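Local atomic coordinates of leucine--tRNA ligase (Agrobacterium radiobacter, PDB entry 5AH5), a protein that probably attaches L-leucine to its cognate tRNA(Leu) in an ATP-dependent reaction, as a class I aminoacyl-tRNA synthetase that carries bound zinc. Residues R149-V154 and K183-Q188; K31-L36 and R67-L72. All coordinates share one frame; numbering follows the deposited sequence.

Contact 1: residues R149-V154 and K183-Q188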
# COMPACT_ATOMS: atom_id res chain seq x y z
N ARG B 149 26.07 -7.89 -10.05
CA ARG B 149 25.89 -8.17 -11.47
C ARG B 149 26.00 -9.62 -11.69
O ARG B 149 26.86 -10.23 -11.11
CB ARG B 149 26.95 -7.45 -12.30
CG ARG B 149 26.51 -7.24 -13.75
CD ARG B 149 27.20 -6.07 -14.39
NE ARG B 149 26.90 -5.97 -15.81
CZ ARG B 149 27.63 -6.49 -16.79
NH1 ARG B 149 28.75 -7.20 -16.53
NH2 ARG B 149 27.26 -6.31 -18.04
N ASP B 150 25.14 -10.19 -12.53
CA ASP B 150 25.20 -11.60 -12.77
C ASP B 150 24.72 -11.90 -14.16
O ASP B 150 23.90 -11.17 -14.70
CB ASP B 150 24.34 -12.33 -11.73
CG ASP B 150 24.52 -13.86 -11.73
OD1 ASP B 150 25.60 -14.38 -12.08
OD2 ASP B 150 23.57 -14.56 -11.34
N ASP B 151 25.23 -12.99 -14.72
CA ASP B 151 24.91 -13.44 -16.09
C ASP B 151 24.08 -14.69 -15.93
O ASP B 151 24.63 -15.80 -15.85
CB ASP B 151 26.20 -13.72 -16.89
CG ASP B 151 25.96 -13.92 -18.41
OD1 ASP B 151 24.81 -14.09 -18.89
OD2 ASP B 151 26.98 -13.88 -19.15
N THR B 152 22.76 -14.50 -15.87
CA THR B 152 21.83 -15.59 -15.57
C THR B 152 20.47 -15.34 -16.19
O THR B 152 20.26 -14.34 -16.91
CB THR B 152 21.68 -15.81 -14.05
OG1 THR B 152 20.78 -16.90 -13.81
CG2 THR B 152 21.15 -14.54 -13.35
N TYR B 153 19.54 -16.25 -15.92
CA TYR B 153 18.22 -16.16 -16.55
C TYR B 153 17.35 -15.07 -15.92
O TYR B 153 17.26 -14.95 -14.71
CB TYR B 153 17.52 -17.52 -16.55
CG TYR B 153 18.12 -18.44 -17.61
CD1 TYR B 153 17.76 -18.30 -18.96
CD2 TYR B 153 19.08 -19.42 -17.27
CE1 TYR B 153 18.31 -19.14 -19.95
CE2 TYR B 153 19.64 -20.25 -18.25
CZ TYR B 153 19.25 -20.11 -19.58
OH TYR B 153 19.81 -20.92 -20.55
N VAL B 154 16.73 -14.28 -16.78
CA VAL B 154 15.84 -13.18 -16.36
C VAL B 154 14.67 -13.15 -17.29
O VAL B 154 14.75 -13.70 -18.39
CB VAL B 154 16.52 -11.79 -16.38
CG1 VAL B 154 17.69 -11.75 -15.41
CG2 VAL B 154 16.95 -11.39 -17.78
N LYS B 183 12.26 -15.90 -21.33
CA LYS B 183 13.44 -15.90 -20.48
C LYS B 183 14.73 -15.90 -21.33
O LYS B 183 14.88 -16.71 -22.20
CB LYS B 183 13.46 -17.12 -19.57
CG LYS B 183 12.47 -17.09 -18.40
CD LYS B 183 13.04 -16.48 -17.10
CE LYS B 183 12.64 -17.29 -15.86
NZ LYS B 183 13.28 -16.82 -14.59
N ARG B 184 15.66 -14.99 -21.04
CA ARG B 184 17.00 -14.96 -21.65
C ARG B 184 18.02 -14.97 -20.55
O ARG B 184 17.74 -14.45 -19.46
CB ARG B 184 17.28 -13.66 -22.35
CG ARG B 184 16.37 -13.23 -23.46
CD ARG B 184 16.75 -11.79 -23.80
NE ARG B 184 16.40 -11.44 -25.17
CZ ARG B 184 16.88 -10.38 -25.83
NH1 ARG B 184 17.74 -9.53 -25.24
NH2 ARG B 184 16.50 -10.19 -27.09
N ARG B 185 19.21 -15.48 -20.88
CA ARG B 185 20.43 -15.35 -20.07
C ARG B 185 21.22 -14.12 -20.57
O ARG B 185 21.42 -13.95 -21.77
CB ARG B 185 21.24 -16.63 -20.22
CG ARG B 185 22.32 -16.88 -19.18
CD ARG B 185 22.82 -18.33 -19.31
NE ARG B 185 23.88 -18.66 -18.36
CZ ARG B 185 25.15 -18.28 -18.47
NH1 ARG B 185 25.57 -17.53 -19.50
NH2 ARG B 185 26.03 -18.65 -17.54
N THR B 186 21.65 -13.25 -19.65
CA THR B 186 22.22 -11.93 -19.99
C THR B 186 22.83 -11.35 -18.73
O THR B 186 22.31 -11.61 -17.64
CB THR B 186 21.15 -10.83 -20.33
OG1 THR B 186 20.02 -11.37 -21.02
CG2 THR B 186 21.73 -9.74 -21.15
N PRO B 187 23.87 -10.52 -18.86
CA PRO B 187 24.42 -9.90 -17.64
C PRO B 187 23.53 -8.73 -17.20
O PRO B 187 23.21 -7.84 -18.02
CB PRO B 187 25.83 -9.42 -18.04
CG PRO B 187 26.08 -9.97 -19.40
CD PRO B 187 24.74 -10.30 -20.04
N GLN B 188 23.08 -8.78 -15.94
CA GLN B 188 22.10 -7.83 -15.46
C GLN B 188 22.40 -7.50 -14.02
O GLN B 188 23.19 -8.22 -13.34
CB GLN B 188 20.70 -8.41 -15.58
CG GLN B 188 20.21 -8.66 -16.98
CD GLN B 188 19.93 -7.42 -17.79
OE1 GLN B 188 19.43 -6.40 -17.30
NE2 GLN B 188 20.23 -7.51 -19.06
O HOH W 1 24.47 -5.66 -16.63

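Contact 2: residues K31-L36 and R67-L72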
# COMPACT_ATOMS: atom_id res chain seq x y z
N LYS B 31 3.30 16.16 18.84
CA LYS B 31 3.66 14.79 18.58
C LYS B 31 3.61 14.56 17.05
O LYS B 31 2.80 15.15 16.36
CB LYS B 31 2.68 13.87 19.28
CG LYS B 31 3.15 12.43 19.33
CD LYS B 31 2.10 11.59 20.00
CE LYS B 31 2.48 10.14 19.92
NZ LYS B 31 1.48 9.36 20.69
N LYS B 32 4.51 13.75 16.56
CA LYS B 32 4.75 13.64 15.11
C LYS B 32 3.65 12.74 14.56
O LYS B 32 3.19 11.80 15.22
CB LYS B 32 6.11 13.03 14.83
CG LYS B 32 6.27 11.52 15.18
CD LYS B 32 5.91 10.60 13.98
CE LYS B 32 6.25 9.15 14.25
NZ LYS B 32 5.77 8.31 13.12
N PHE B 33 3.25 13.01 13.35
CA PHE B 33 2.38 12.10 12.63
C PHE B 33 2.70 12.19 11.14
O PHE B 33 2.64 13.23 10.59
CB PHE B 33 0.94 12.49 12.86
CG PHE B 33 -0.03 11.38 12.52
CD1 PHE B 33 -0.20 10.30 13.37
CD2 PHE B 33 -0.77 11.42 11.36
CE1 PHE B 33 -1.08 9.28 13.05
CE2 PHE B 33 -1.67 10.39 11.06
CZ PHE B 33 -1.82 9.33 11.87
N TYR B 34 2.96 11.07 10.53
CA TYR B 34 3.31 10.96 9.12
C TYR B 34 2.23 10.15 8.39
O TYR B 34 2.18 8.96 8.52
CB TYR B 34 4.66 10.24 9.02
CG TYR B 34 5.36 10.23 7.64
CD1 TYR B 34 4.88 10.94 6.57
CD2 TYR B 34 6.55 9.52 7.47
CE1 TYR B 34 5.54 10.91 5.34
CE2 TYR B 34 7.23 9.50 6.24
CZ TYR B 34 6.73 10.22 5.22
OH TYR B 34 7.36 10.18 4.01
N VAL B 35 1.43 10.81 7.62
CA VAL B 35 0.42 10.16 6.81
C VAL B 35 0.80 10.36 5.34
O VAL B 35 1.04 11.46 4.96
CB VAL B 35 -0.99 10.73 7.03
CG1 VAL B 35 -1.04 12.24 7.12
CG2 VAL B 35 -1.96 10.26 5.94
N LEU B 36 0.84 9.31 4.55
CA LEU B 36 1.00 9.48 3.11
C LEU B 36 0.22 8.49 2.35
O LEU B 36 -0.31 7.55 2.93
CB LEU B 36 2.48 9.40 2.75
CG LEU B 36 3.26 8.12 2.58
CD1 LEU B 36 4.61 8.42 1.94
CD2 LEU B 36 3.47 7.45 3.87
N ARG B 67 -5.87 18.32 15.96
CA ARG B 67 -5.64 17.67 17.22
C ARG B 67 -4.26 17.92 17.82
O ARG B 67 -3.87 17.17 18.73
CB ARG B 67 -5.90 16.16 17.12
CG ARG B 67 -7.41 15.84 17.02
CD ARG B 67 -7.64 14.42 16.61
NE ARG B 67 -7.56 13.57 17.74
CZ ARG B 67 -7.06 12.35 17.80
NH1 ARG B 67 -6.54 11.69 16.76
NH2 ARG B 67 -7.16 11.74 18.96
N GLY B 68 -3.51 18.89 17.27
CA GLY B 68 -2.18 19.24 17.80
C GLY B 68 -0.97 18.43 17.31
O GLY B 68 0.18 18.74 17.67
N TYR B 69 -1.19 17.41 16.46
CA TYR B 69 -0.06 16.66 15.94
C TYR B 69 0.79 17.58 14.97
O TYR B 69 0.26 18.52 14.33
CB TYR B 69 -0.48 15.38 15.21
CG TYR B 69 -1.07 14.28 16.04
CD1 TYR B 69 -2.43 14.25 16.32
CD2 TYR B 69 -0.27 13.27 16.53
CE1 TYR B 69 -2.98 13.22 17.09
CE2 TYR B 69 -0.79 12.23 17.27
CZ TYR B 69 -2.13 12.22 17.57
OH TYR B 69 -2.62 11.20 18.28
N SER B 70 2.08 17.32 14.93
CA SER B 70 2.96 17.91 13.89
C SER B 70 3.01 16.90 12.71
O SER B 70 3.64 15.84 12.80
CB SER B 70 4.37 18.15 14.43
OG SER B 70 5.14 18.80 13.41
N VAL B 71 2.25 17.21 11.68
CA VAL B 71 1.88 16.24 10.65
C VAL B 71 2.76 16.49 9.36
O VAL B 71 2.81 17.61 8.88
CB VAL B 71 0.38 16.45 10.30
CG1 VAL B 71 -0.01 15.62 9.07
CG2 VAL B 71 -0.54 16.05 11.51
N LEU B 72 3.44 15.48 8.88
CA LEU B 72 4.00 15.46 7.55
C LEU B 72 2.98 14.77 6.62
O LEU B 72 2.74 13.61 6.76
CB LEU B 72 5.33 14.71 7.54
CG LEU B 72 6.00 14.57 6.13
CD1 LEU B 72 6.02 15.88 5.43
CD2 LEU B 72 7.42 14.02 6.22

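Contact 1: residues R149-V154 and K183-Q188
Arg185 lays its CB over one face of the Tyr153 ring, 4.0 Å from the centroid and close to the ring normal, a CH-pi contact continued by CD of Arg185 near CE2 and CZ. The setting is a branched antiparallel sheet, in which strands 147-151 and 153-157, with a corner at Thr152 between them, pair in turn with the long strand 182-191. The Arg185 guanidinium has the backbone O of Asp151 over one face. That of Arg149 reaches the Pro187 ring, whose CB lies over one face, 3.4 Å from NH2 of Arg149. A long aliphatic stem ending in a charge suits an arginine here: Arg185 is extended from CG to NE, its CG anti to the backbone N (chi1 -163°), which carries it past the tyrosine to Asp151. There OD1 of Asp151 stands 3.6 Å from NH1 of Arg185, well out of the guanidinium plane, making a salt bridge of charges alone with no N-H aimed at the oxygen. Thr152, Val154, Thr186 and Gln188 point to the other side, where Val154 and Gln188 are buried and OE1 of Gln188 is held by Ser418 OG.

The backbone is bonded in pairs. Asp150 and Gln188 exchange two short bonds, and Val154 and Arg184 another two, with Val154 N 2.9 Å from Arg184 O. Between them, at the corner, the pair of Thr152 with Thr186 is slacker: Thr186 N reaches Thr152 O at 3.3 Å, and the return bond is weak. Pro187, without an N-H, fits a non-hydrogen-bonded position opposite Asp151. A water bridges the two strands, accepting from NE of Arg149 at 2.6 Å and donating weakly to O of Pro187, 2.9 Å away.

Contact 2: residues K31-L36 and R67-L72
Tyr34 and Leu72 lie side by side on neighbouring parallel strands. The path of Leu72 runs along the tyrosine ring: its CB is 3.9 Å from CD1 of Tyr34, its CG 3.8 Å from both CD1 and CE1, and its CD2 ends over the face, 4.0 Å from the ring centroid, as a CH-pi contact. CG of Leu72 is anti to the backbone N (chi1 177°), a setting that brings the branch alongside the ring. CD2 of Leu36 approaches the opposite face. A tyrosine suits the place because its ring packs between these leucine methyls while its hydroxyl bonds to Phe497 O.

On the other face of the sheet Phe33 and Val71 point the same way, CB of Phe33 against CG2 of Val71. Tyr69, in the loop just before strand 70-72, packs against Phe33, whose ring edge is turned toward the tyrosine face (planes at 58°). Lys31 runs its extended aliphatic chain beside Tyr69, CD 4.0 Å from CE2.

Four backbone bonds knit the strands, from Ser70 N to Lys31 O at 2.7 Å through to Val35 N to Leu72 O at 3.2 Å. Gly68, with positive phi, is the C-prime residue of the Schellman motif that ends helix 48-66, letting the chain turn into strand 70-72. This is a beta-alpha-beta crossover of the Rossmann-type nucleotide-binding fold of class I synthetases: helix 48-66 packs on Phe33, Tyr69 and Val71, helix 511-517 on Tyr34 and Leu72, and strand 520-524 lies on the far side of strand 32-37.

How the contacts relate
Contact 2 comes first along the chain and is complete before contact 1 opens; the two do not touch, their centres about 45 Å apart and their nearest atoms about 28 Å, on opposite sides of the chain's centre. They belong to different sheets. Contact 2 joins edge strand 70-72 to strand 32-37 in the parallel sheet, with the side chain of Tyr34 about 11 Å from the bound leucyl-sulfamoyl adenosine. Contact 1 lies in the branched antiparallel sheet, with the side chain of Arg149 about 11 Å from that of the zinc ligand Cys432. One pairing thus forms one edge of the nucleotide-binding core, the other part of a peripheral sheet shared with the zinc-binding region.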